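Local coordinates for protein carbohydrate oxidase (Microdochium nivale, PDB 3RJA) that oxidises the C1 hydroxyl of mono-, oligo- and polysaccharides to the lactone with a flavin cofactor, passing the electrons to molecular oxygen to give hydrogen peroxide, at residues H140-G145 and A198-A203; G162-L167 and I172-A177. One frame throughout, in Å; residues are numbered along the deposited sequence.

Contact 1. Residues H140-G145 and A198-A203; sequences HFAHGG and AVWKLA. With FAD (flavin-adenine dinucleotide), chain B.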
ATOM      1  N   HIS A 140      -2.830  -4.291  -2.218  1.00  8.78           N
ATOM      2  CA  HIS A 140      -2.818  -2.831  -2.350  1.00  9.07           C
ATOM      3  C   HIS A 140      -4.211  -2.244  -2.125  1.00  9.34           C
ATOM      4  O   HIS A 140      -4.399  -1.402  -1.233  1.00  9.12           O
ATOM      5  CB  HIS A 140      -2.302  -2.442  -3.739  1.00  8.43           C
ATOM      6  CG  HIS A 140      -2.003  -0.977  -3.920  1.00  8.02           C
ATOM      7  ND1 HIS A 140      -0.923  -0.359  -3.323  1.00  7.68           N
ATOM      8  CD2 HIS A 140      -2.594  -0.036  -4.704  1.00  7.38           C
ATOM      9  CE1 HIS A 140      -0.869   0.907  -3.719  1.00  8.14           C
ATOM     10  NE2 HIS A 140      -1.889   1.132  -4.538  1.00  7.92           N
ATOM     11  N   PHE A 141      -5.174  -2.700  -2.926  1.00  9.51           N
ATOM     12  CA  PHE A 141      -6.534  -2.159  -2.863  1.00 10.12           C
ATOM     13  C   PHE A 141      -7.251  -2.536  -1.553  1.00 10.48           C
ATOM     14  O   PHE A 141      -8.078  -1.781  -1.063  1.00 11.66           O
ATOM     15  CB  PHE A 141      -7.362  -2.636  -4.072  1.00 10.35           C
ATOM     16  CG  PHE A 141      -7.063  -1.910  -5.378  1.00 10.10           C
ATOM     17  CD1 PHE A 141      -5.779  -1.937  -5.963  1.00  9.68           C
ATOM     18  CD2 PHE A 141      -8.086  -1.219  -6.038  1.00 10.56           C
ATOM     19  CE1 PHE A 141      -5.537  -1.284  -7.176  1.00 10.00           C
ATOM     20  CE2 PHE A 141      -7.859  -0.554  -7.245  1.00  9.83           C
ATOM     21  CZ  PHE A 141      -6.572  -0.604  -7.829  1.00 10.01           C
ATOM     22  N   ALA A 142      -6.946  -3.708  -0.994  1.00 10.58           N
ATOM     23  CA  ALA A 142      -7.672  -4.173   0.197  1.00 10.04           C
ATOM     24  C   ALA A 142      -7.389  -3.311   1.428  1.00 10.35           C
ATOM     25  O   ALA A 142      -8.126  -3.397   2.431  1.00 10.03           O
ATOM     26  CB  ALA A 142      -7.341  -5.646   0.495  1.00  8.45           C
ATOM     27  N   HIS A 143      -6.293  -2.538   1.376  1.00  9.92           N
ATOM     28  CA  HIS A 143      -5.822  -1.821   2.560  1.00 10.70           C
ATOM     29  C   HIS A 143      -5.644  -0.323   2.322  1.00 10.64           C
ATOM     30  O   HIS A 143      -5.139   0.370   3.187  1.00 10.95           O
ATOM     31  CB  HIS A 143      -4.536  -2.457   3.145  1.00 10.47           C
ATOM     32  CG  HIS A 143      -4.665  -3.930   3.415  1.00 10.61           C
ATOM     33  ND1 HIS A 143      -4.225  -4.900   2.526  1.00 11.29           N
ATOM     34  CD2 HIS A 143      -5.252  -4.597   4.442  1.00 10.21           C
ATOM     35  CE1 HIS A 143      -4.499  -6.099   3.019  1.00 10.65           C
ATOM     36  NE2 HIS A 143      -5.143  -5.940   4.171  1.00 10.51           N
ATOM     37  N   GLY A 144      -6.114   0.172   1.180  1.00 10.57           N
ATOM     38  CA  GLY A 144      -6.003   1.606   0.856  1.00 11.58           C
ATOM     39  C   GLY A 144      -5.438   1.839  -0.547  1.00 11.29           C
ATOM     40  O   GLY A 144      -6.184   1.776  -1.536  1.00 10.34           O
ATOM     41  N   GLY A 145      -4.130   2.122  -0.614  1.00 10.56           N
ATOM     42  CA  GLY A 145      -3.407   2.314  -1.867  1.00 10.17           C
ATOM     43  C   GLY A 145      -3.245   3.777  -2.222  1.00 11.21           C
ATOM     44  O   GLY A 145      -4.189   4.414  -2.750  1.00 11.60           O
ATOM     45  N   ALA A 198     -11.677 -12.630  -5.197  1.00  9.20           N
ATOM     46  CA  ALA A 198     -11.495 -13.393  -6.450  1.00  9.68           C
ATOM     47  C   ALA A 198     -11.725 -12.513  -7.686  1.00 10.34           C
ATOM     48  O   ALA A 198     -11.214 -12.818  -8.769  1.00 10.44           O
ATOM     49  CB  ALA A 198     -12.470 -14.607  -6.488  1.00  9.22           C
ATOM     50  N   VAL A 199     -12.511 -11.444  -7.525  1.00 10.33           N
ATOM     51  CA  VAL A 199     -12.689 -10.441  -8.594  1.00  9.87           C
ATOM     52  C   VAL A 199     -12.818  -9.070  -7.934  1.00  9.88           C
ATOM     53  O   VAL A 199     -13.596  -8.906  -6.967  1.00  9.30           O
ATOM     54  CB  VAL A 199     -13.973 -10.691  -9.454  1.00 10.07           C
ATOM     55  CG1 VAL A 199     -14.115  -9.658 -10.589  1.00  9.68           C
ATOM     56  CG2 VAL A 199     -14.007 -12.120 -10.031  1.00 10.95           C
ATOM     57  N   TRP A 200     -12.065  -8.092  -8.439  1.00 10.30           N
ATOM     58  CA  TRP A 200     -12.276  -6.673  -8.049  1.00 10.85           C
ATOM     59  C   TRP A 200     -13.147  -5.972  -9.081  1.00 11.29           C
ATOM     60  O   TRP A 200     -12.884  -6.074 -10.280  1.00 11.33           O
ATOM     61  CB  TRP A 200     -10.947  -5.920  -7.936  1.00 10.02           C
ATOM     62  CG  TRP A 200     -10.064  -6.458  -6.858  1.00 10.32           C
ATOM     63  CD1 TRP A 200      -9.114  -7.452  -6.969  1.00  9.94           C
ATOM     64  CD2 TRP A 200     -10.078  -6.061  -5.481  1.00 10.04           C
ATOM     65  NE1 TRP A 200      -8.548  -7.692  -5.729  1.00  9.61           N
ATOM     66  CE2 TRP A 200      -9.110  -6.841  -4.807  1.00  9.68           C
ATOM     67  CE3 TRP A 200     -10.812  -5.109  -4.755  1.00  9.58           C
ATOM     68  CZ2 TRP A 200      -8.869  -6.710  -3.416  1.00  9.59           C
ATOM     69  CZ3 TRP A 200     -10.567  -4.970  -3.394  1.00  9.07           C
ATOM     70  CH2 TRP A 200      -9.603  -5.765  -2.734  1.00  8.98           C
ATOM     71  N   LYS A 201     -14.153  -5.231  -8.626  1.00 11.95           N
ATOM     72  CA  LYS A 201     -14.974  -4.439  -9.568  1.00 12.69           C
ATOM     73  C   LYS A 201     -14.685  -2.971  -9.343  1.00 11.39           C
ATOM     74  O   LYS A 201     -14.906  -2.433  -8.260  1.00  9.60           O
ATOM     75  CB  LYS A 201     -16.460  -4.816  -9.463  1.00 13.76           C
ATOM     76  CG  LYS A 201     -16.671  -6.340  -9.489  1.00 16.11           C
ATOM     77  CD  LYS A 201     -18.107  -6.717  -9.277  1.00 22.57           C
ATOM     78  CE  LYS A 201     -18.302  -8.236  -9.132  1.00 26.65           C
ATOM     79  NZ  LYS A 201     -19.637  -8.497  -8.425  1.00 28.17           N
ATOM     80  N   LEU A 202     -14.146  -2.328 -10.371  1.00 11.71           N
ATOM     81  CA  LEU A 202     -13.456  -1.041 -10.160  1.00 13.59           C
ATOM     82  C   LEU A 202     -13.966   0.052 -11.071  1.00 14.39           C
ATOM     83  O   LEU A 202     -13.974  -0.140 -12.296  1.00 16.42           O
ATOM     84  CB  LEU A 202     -11.945  -1.206 -10.419  1.00 12.79           C
ATOM     85  CG  LEU A 202     -11.183  -2.274  -9.614  1.00 13.41           C
ATOM     86  CD1 LEU A 202      -9.669  -2.308 -10.008  1.00 11.92           C
ATOM     87  CD2 LEU A 202     -11.342  -2.047  -8.103  1.00 12.07           C
ATOM     88  N   ALA A 203     -14.348   1.193 -10.491  1.00 12.91           N
ATOM     89  CA  ALA A 203     -14.695   2.389 -11.273  1.00 14.16           C
ATOM     90  C   ALA A 203     -13.403   2.958 -11.839  1.00 15.04           C
ATOM     91  O   ALA A 203     -12.394   2.997 -11.129  1.00 17.73           O
ATOM     92  CB  ALA A 203     -15.383   3.469 -10.376  1.00 11.59           C
TER
HETATM   93  PA  FAD B 501       0.805  -9.524  -0.864  1.00  9.18           P
HETATM   94  O1A FAD B 501       0.560 -10.555  -1.933  1.00  9.44           O
HETATM   95  O2A FAD B 501       2.061  -9.730  -0.058  1.00  8.50           O
HETATM   96  O5B FAD B 501      -0.452  -9.502   0.133  1.00  9.51           O
HETATM   97  C5B FAD B 501      -0.589  -8.441   1.071  1.00  8.98           C
HETATM   98  C4B FAD B 501      -1.717  -8.798   2.054  1.00  9.00           C
HETATM   99  O4B FAD B 501      -2.958  -8.874   1.352  1.00  8.24           O
HETATM  100  C3B FAD B 501      -1.517 -10.156   2.725  1.00  9.12           C
HETATM  101  O3B FAD B 501      -2.161 -10.135   4.001  1.00 11.12           O
HETATM  102  C2B FAD B 501      -2.311 -11.071   1.799  1.00  9.41           C
HETATM  103  O2B FAD B 501      -2.730 -12.300   2.344  1.00  8.87           O
HETATM  104  C1B FAD B 501      -3.488 -10.167   1.460  1.00  9.05           C
HETATM  105  N9A FAD B 501      -4.067 -10.552   0.176  1.00  9.38           N
HETATM  106  C8A FAD B 501      -3.409 -10.789  -1.027  1.00  9.97           C
HETATM  107  N7A FAD B 501      -4.358 -11.119  -1.943  1.00 10.42           N
HETATM  108  C5A FAD B 501      -5.567 -11.070  -1.360  1.00  9.47           C
HETATM  109  C6A FAD B 501      -6.852 -11.321  -1.851  1.00 10.31           C
HETATM  110  N6A FAD B 501      -7.047 -11.667  -3.143  1.00  9.02           N
HETATM  111  N1A FAD B 501      -7.918 -11.168  -0.981  1.00  9.14           N
HETATM  112  C2A FAD B 501      -7.710 -10.821   0.350  1.00  9.90           C
HETATM  113  N3A FAD B 501      -6.440 -10.611   0.848  1.00  9.60           N
HETATM  114  C4A FAD B 501      -5.392 -10.726  -0.016  1.00  9.58           C
HETATM  115  N1  FAD B 501       1.810   1.292  -1.053  1.00 15.10           N
HETATM  116  C2  FAD B 501       1.072   2.447  -1.335  1.00 16.31           C
HETATM  117  O2  FAD B 501       0.010   2.698  -0.754  1.00 12.78           O
HETATM  118  N3  FAD B 501       1.551   3.275  -2.347  1.00 16.29           N
HETATM  119  C4  FAD B 501       2.628   2.994  -3.166  1.00 16.18           C
HETATM  120  O4  FAD B 501       2.921   3.737  -4.129  1.00 16.32           O
HETATM  121  C4X FAD B 501       3.416   1.779  -2.791  1.00 14.93           C
HETATM  122  N5  FAD B 501       4.476   1.432  -3.500  1.00 15.77           N
HETATM  123  C5X FAD B 501       5.161   0.265  -3.251  1.00 13.64           C
HETATM  124  C6  FAD B 501       6.239  -0.137  -4.080  1.00 13.59           C
HETATM  125  C7  FAD B 501       6.843  -1.369  -3.921  1.00 11.50           C
HETATM  126  C7M FAD B 501       8.026  -1.790  -4.818  1.00 11.85           C
HETATM  127  C8  FAD B 501       6.289  -2.288  -2.998  1.00 11.94           C
HETATM  128  C8M FAD B 501       6.900  -3.662  -2.804  1.00 10.63           C
HETATM  129  C9  FAD B 501       5.281  -1.888  -2.134  1.00 12.62           C
HETATM  130  C9A FAD B 501       4.680  -0.619  -2.257  1.00 13.63           C
HETATM  131  N10 FAD B 501       3.555  -0.236  -1.487  1.00 14.02           N
HETATM  132  C10 FAD B 501       2.955   1.000  -1.673  1.00 14.89           C
HETATM  133  C1' FAD B 501       3.050  -1.160  -0.420  1.00 13.44           C
HETATM  134  C2' FAD B 501       1.895  -2.002  -0.945  1.00 12.43           C
HETATM  135  O2' FAD B 501       0.730  -1.192  -1.039  1.00 13.88           O
HETATM  136  C3' FAD B 501       1.604  -3.133   0.015  1.00 11.71           C
HETATM  137  O3' FAD B 501       2.781  -3.868   0.273  1.00 11.43           O
HETATM  138  C4' FAD B 501       0.502  -4.034  -0.567  1.00 11.75           C
HETATM  139  O4' FAD B 501      -0.167  -4.670   0.479  1.00 10.13           O
HETATM  140  C5' FAD B 501       1.067  -5.050  -1.564  1.00 10.36           C
HETATM  141  O5' FAD B 501       0.024  -5.827  -2.085  1.00 11.29           O
HETATM  142  P   FAD B 501       0.379  -7.279  -2.721  1.00 10.43           P
HETATM  143  O1P FAD B 501      -0.849  -7.903  -3.312  1.00 10.64           O
HETATM  144  O2P FAD B 501       1.524  -7.129  -3.724  1.00  9.59           O
HETATM  145  O3P FAD B 501       0.922  -8.013  -1.407  1.00  9.17           O

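Contact 2. Residues G162-L167 and I172-A177; sequences GVTVVL and IVEASA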
ATOM      1  N   GLY A 162     -17.339  -3.052  -6.144  1.00 14.87           N
ATOM      2  CA  GLY A 162     -17.794  -4.395  -5.771  1.00 15.01           C
ATOM      3  C   GLY A 162     -16.682  -5.435  -5.757  1.00 14.14           C
ATOM      4  O   GLY A 162     -15.604  -5.207  -6.321  1.00 12.27           O
ATOM      5  N   VAL A 163     -16.946  -6.575  -5.115  1.00 12.63           N
ATOM      6  CA  VAL A 163     -16.007  -7.697  -5.118  1.00 12.96           C
ATOM      7  C   VAL A 163     -16.763  -9.019  -5.142  1.00 14.32           C
ATOM      8  O   VAL A 163     -17.904  -9.104  -4.664  1.00 14.75           O
ATOM      9  CB  VAL A 163     -15.028  -7.690  -3.890  1.00 12.55           C
ATOM     10  CG1 VAL A 163     -13.929  -6.618  -4.058  1.00 11.75           C
ATOM     11  CG2 VAL A 163     -15.785  -7.497  -2.550  1.00 13.06           C
ATOM     12  N   THR A 164     -16.129 -10.030  -5.725  1.00 12.39           N
ATOM     13  CA  THR A 164     -16.517 -11.406  -5.531  1.00 12.77           C
ATOM     14  C   THR A 164     -15.542 -11.943  -4.498  1.00 12.09           C
ATOM     15  O   THR A 164     -14.333 -11.715  -4.591  1.00 11.55           O
ATOM     16  CB  THR A 164     -16.416 -12.197  -6.855  1.00 12.18           C
ATOM     17  OG1 THR A 164     -17.269 -11.567  -7.827  1.00 14.58           O
ATOM     18  CG2 THR A 164     -16.876 -13.644  -6.673  1.00 11.66           C
ATOM     19  N   VAL A 165     -16.044 -12.630  -3.489  1.00 12.29           N
ATOM     20  CA  VAL A 165     -15.157 -13.036  -2.386  1.00 11.63           C
ATOM     21  C   VAL A 165     -15.375 -14.507  -2.073  1.00 12.17           C
ATOM     22  O   VAL A 165     -16.522 -14.962  -1.967  1.00 13.55           O
ATOM     23  CB  VAL A 165     -15.433 -12.205  -1.116  1.00 11.81           C
ATOM     24  CG1 VAL A 165     -14.375 -12.470  -0.035  1.00 11.85           C
ATOM     25  CG2 VAL A 165     -15.510 -10.736  -1.429  1.00 11.73           C
ATOM     26  N   VAL A 166     -14.282 -15.243  -1.898  1.00 12.29           N
ATOM     27  CA  VAL A 166     -14.326 -16.612  -1.346  1.00 11.38           C
ATOM     28  C   VAL A 166     -14.203 -16.525   0.169  1.00 11.25           C
ATOM     29  O   VAL A 166     -13.178 -16.021   0.687  1.00 10.53           O
ATOM     30  CB  VAL A 166     -13.178 -17.494  -1.920  1.00 11.97           C
ATOM     31  CG1 VAL A 166     -13.195 -18.918  -1.291  1.00 11.54           C
ATOM     32  CG2 VAL A 166     -13.271 -17.567  -3.414  1.00 10.78           C
ATOM     33  N   LEU A 167     -15.227 -16.996   0.885  1.00 11.46           N
ATOM     34  CA  LEU A 167     -15.228 -16.928   2.357  1.00 13.06           C
ATOM     35  C   LEU A 167     -14.519 -18.114   2.983  1.00 13.19           C
ATOM     36  O   LEU A 167     -14.269 -19.103   2.291  1.00 12.01           O
ATOM     37  CB  LEU A 167     -16.660 -16.824   2.922  1.00 12.29           C
ATOM     38  CG  LEU A 167     -17.506 -15.656   2.422  1.00 13.00           C
ATOM     39  CD1 LEU A 167     -18.891 -15.626   3.109  1.00 12.55           C
ATOM     40  CD2 LEU A 167     -16.777 -14.301   2.570  1.00 12.55           C
ATOM     41  N   ILE A 172     -18.847 -18.663  -2.168  1.00 14.84           N
ATOM     42  CA  ILE A 172     -18.482 -17.507  -2.978  1.00 14.10           C
ATOM     43  C   ILE A 172     -19.630 -16.509  -2.869  1.00 14.83           C
ATOM     44  O   ILE A 172     -20.781 -16.889  -3.086  1.00 14.65           O
ATOM     45  CB  ILE A 172     -18.281 -17.918  -4.434  1.00 14.24           C
ATOM     46  CG1 ILE A 172     -17.128 -18.944  -4.545  1.00 13.88           C
ATOM     47  CG2 ILE A 172     -18.085 -16.654  -5.315  1.00 12.99           C
ATOM     48  CD1 ILE A 172     -17.085 -19.710  -5.885  1.00 15.06           C
ATOM     49  N   VAL A 173     -19.328 -15.263  -2.492  1.00 14.16           N
ATOM     50  CA  VAL A 173     -20.367 -14.237  -2.329  1.00 14.87           C
ATOM     51  C   VAL A 173     -19.966 -12.932  -3.008  1.00 15.75           C
ATOM     52  O   VAL A 173     -18.771 -12.656  -3.202  1.00 14.36           O
ATOM     53  CB  VAL A 173     -20.706 -13.941  -0.820  1.00 14.98           C
ATOM     54  CG1 VAL A 173     -21.146 -15.206  -0.085  1.00 14.51           C
ATOM     55  CG2 VAL A 173     -19.539 -13.234  -0.094  1.00 12.93           C
ATOM     56  N   GLU A 174     -20.964 -12.142  -3.382  1.00 17.54           N
ATOM     57  CA  GLU A 174     -20.740 -10.792  -3.873  1.00 18.70           C
ATOM     58  C   GLU A 174     -20.884  -9.811  -2.706  1.00 18.92           C
ATOM     59  O   GLU A 174     -21.670 -10.037  -1.774  1.00 16.94           O
ATOM     60  CB  GLU A 174     -21.758 -10.438  -4.961  1.00 21.96           C
ATOM     61  CG  GLU A 174     -21.854 -11.428  -6.121  1.00 26.89           C
ATOM     62  CD  GLU A 174     -20.559 -11.547  -6.908  1.00 30.72           C
ATOM     63  OE1 GLU A 174     -19.851 -10.535  -7.060  1.00 31.08           O
ATOM     64  OE2 GLU A 174     -20.251 -12.661  -7.360  1.00 36.94           O
ATOM     65  N   ALA A 175     -20.110  -8.732  -2.763  1.00 17.76           N
ATOM     66  CA  ALA A 175     -20.208  -7.648  -1.800  1.00 16.31           C
ATOM     67  C   ALA A 175     -20.155  -6.310  -2.517  1.00 17.14           C
ATOM     68  O   ALA A 175     -19.411  -6.136  -3.481  1.00 16.38           O
ATOM     69  CB  ALA A 175     -19.115  -7.739  -0.731  1.00 16.37           C
ATOM     70  N   SER A 176     -20.951  -5.355  -2.041  1.00 16.04           N
ATOM     71  CA  SER A 176     -21.065  -4.066  -2.701  1.00 16.80           C
ATOM     72  C   SER A 176     -21.892  -3.215  -1.782  1.00 16.22           C
ATOM     73  O   SER A 176     -22.254  -3.672  -0.702  1.00 16.22           O
ATOM     74  CB  SER A 176     -21.745  -4.192  -4.087  1.00 17.60           C
ATOM     75  OG  SER A 176     -23.155  -4.323  -3.933  1.00 19.06           O
ATOM     76  N   ALA A 177     -22.202  -1.983  -2.199  1.00 16.97           N
ATOM     77  CA  ALA A 177     -23.108  -1.122  -1.407  1.00 18.26           C
ATOM     78  C   ALA A 177     -24.504  -1.746  -1.170  1.00 20.34           C
ATOM     79  O   ALA A 177     -25.131  -1.503  -0.147  1.00 25.07           O
ATOM     80  CB  ALA A 177     -23.231   0.288  -2.042  1.00 15.42           C
TER

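Contact 1. Residues H140-G145 and A198-A203
F141 meets W200 and L202 through apolar contacts alone. Its CB lies over one face of the W200 six-membered ring, 4.1 Å from the centroid and 14° off the ring normal. This is a CH-pi contact, offset toward the rim at W200 CZ3. The F141 ring turns away from the indole and goes to L202 instead. F141 CG is anti to its carbonyl carbon (chi1 -77°), and the CE2 side of the ring reaches the leucine methyls, obliquely. L202 approaches from the opposite direction, and its CD1 comes within 3.7 Å of F141 CE2. L202 CD2 is also near, 3.9 Å from both CD2 and CE2 of F141. A142 adds a smaller contact: its CB is 3.9 Å from W200 CH2.

The contact sets helix 137-142 against strand 196-206 in the FAD-binding part of this oxygen-dependent flavin oxidoreductase. All four touching residues are buried. Helix 112-123 packs on F141 through L112 and L115.

W200 NE1 is hydrogen-bonded to S138 OG, which ties the indole back to the same helix. H140 reaches the cofactor: ND1 and FAD O2' are hydrogen-bonded at 2.9 Å, with an angle of 160°. NE2 of H140 is bonded to G130 N, so both ring nitrogens are engaged and the ring's rotation is fixed. G145 CA lies over one face of that imidazole. H143 CE1 approaches FAD O4B at 3.6 Å, with the oxygen at the edge of the ring, in plane.

Contact 2. Residues G162-L167 and I172-A177
E174 OE1 is gripped by two groups: the hydroxyl of T164 and the ammonium of K201. T164 OG1 donates to E174 OE1 at 2.9 Å, on the syn side and 16° out of the carboxylate plane. K201 of strand 196-206 forms a salt bridge to the same oxygen. The lysine would probably keep E174 ionised.

The two segments form an antiparallel beta hairpin, strands 160-166 and 172-176. The hairpin adds to a larger antiparallel sheet, in which strand 196-206 pairs with the other side of strand 160-166. T164 and E174 are a non-hydrogen-bonded pair, and their side chains lie side by side. E174 bends at chi2 (-62°), which brings its carboxylate back over to the threonine.

V163 with A175 and V165 with V173 are hydrogen-bonded pairs. Each makes two backbone bonds. The shortest runs from V165 N to V173 O, 2.7 Å; its partner, V173 N to V165 O, is 2.9 Å. Between these pairs, CA-H groups also point at carbonyls, as at E174 CA and V163 O, 3.4 Å apart.

The side chains divide between two faces. V163, V165, V173 and A175 share one face, where helix 181-190 packs on V163, V173 and A175. There V163 CG2 meets A175 CB at 3.8 Å. L167 crosses V173 at about a right angle, and its CD1 reaches V173 CG1 at 3.9 Å.

T164, V166, I172 and E174 share the other face. Helix 46-58 lies against V166 and I172 there. The T164 methyl stands anti to the backbone N, and its CG2 touches I172 CG2 at 3.5 Å.

The centres of the two contacts lie about 12 Å apart, on the same side of the centre of the chain. Along the chain the hairpin of contact 2 comes between the two segments of contact 1. Strands 160-166 and 196-206 are neighbours in one antiparallel sheet, so the contacts touch directly. K201 N and G162 O, 2.7 Å apart, make a probable backbone hydrogen bond, and W200 CE3 packs on V163 CG1 at 3.5 Å. Strand 196-206 pairs with strand 160-166 of the hairpin and with strand 103-106. Its W200 and L202 pack on the helix whose H140 is hydrogen-bonded to FAD, which links the sheet to the cofactor site.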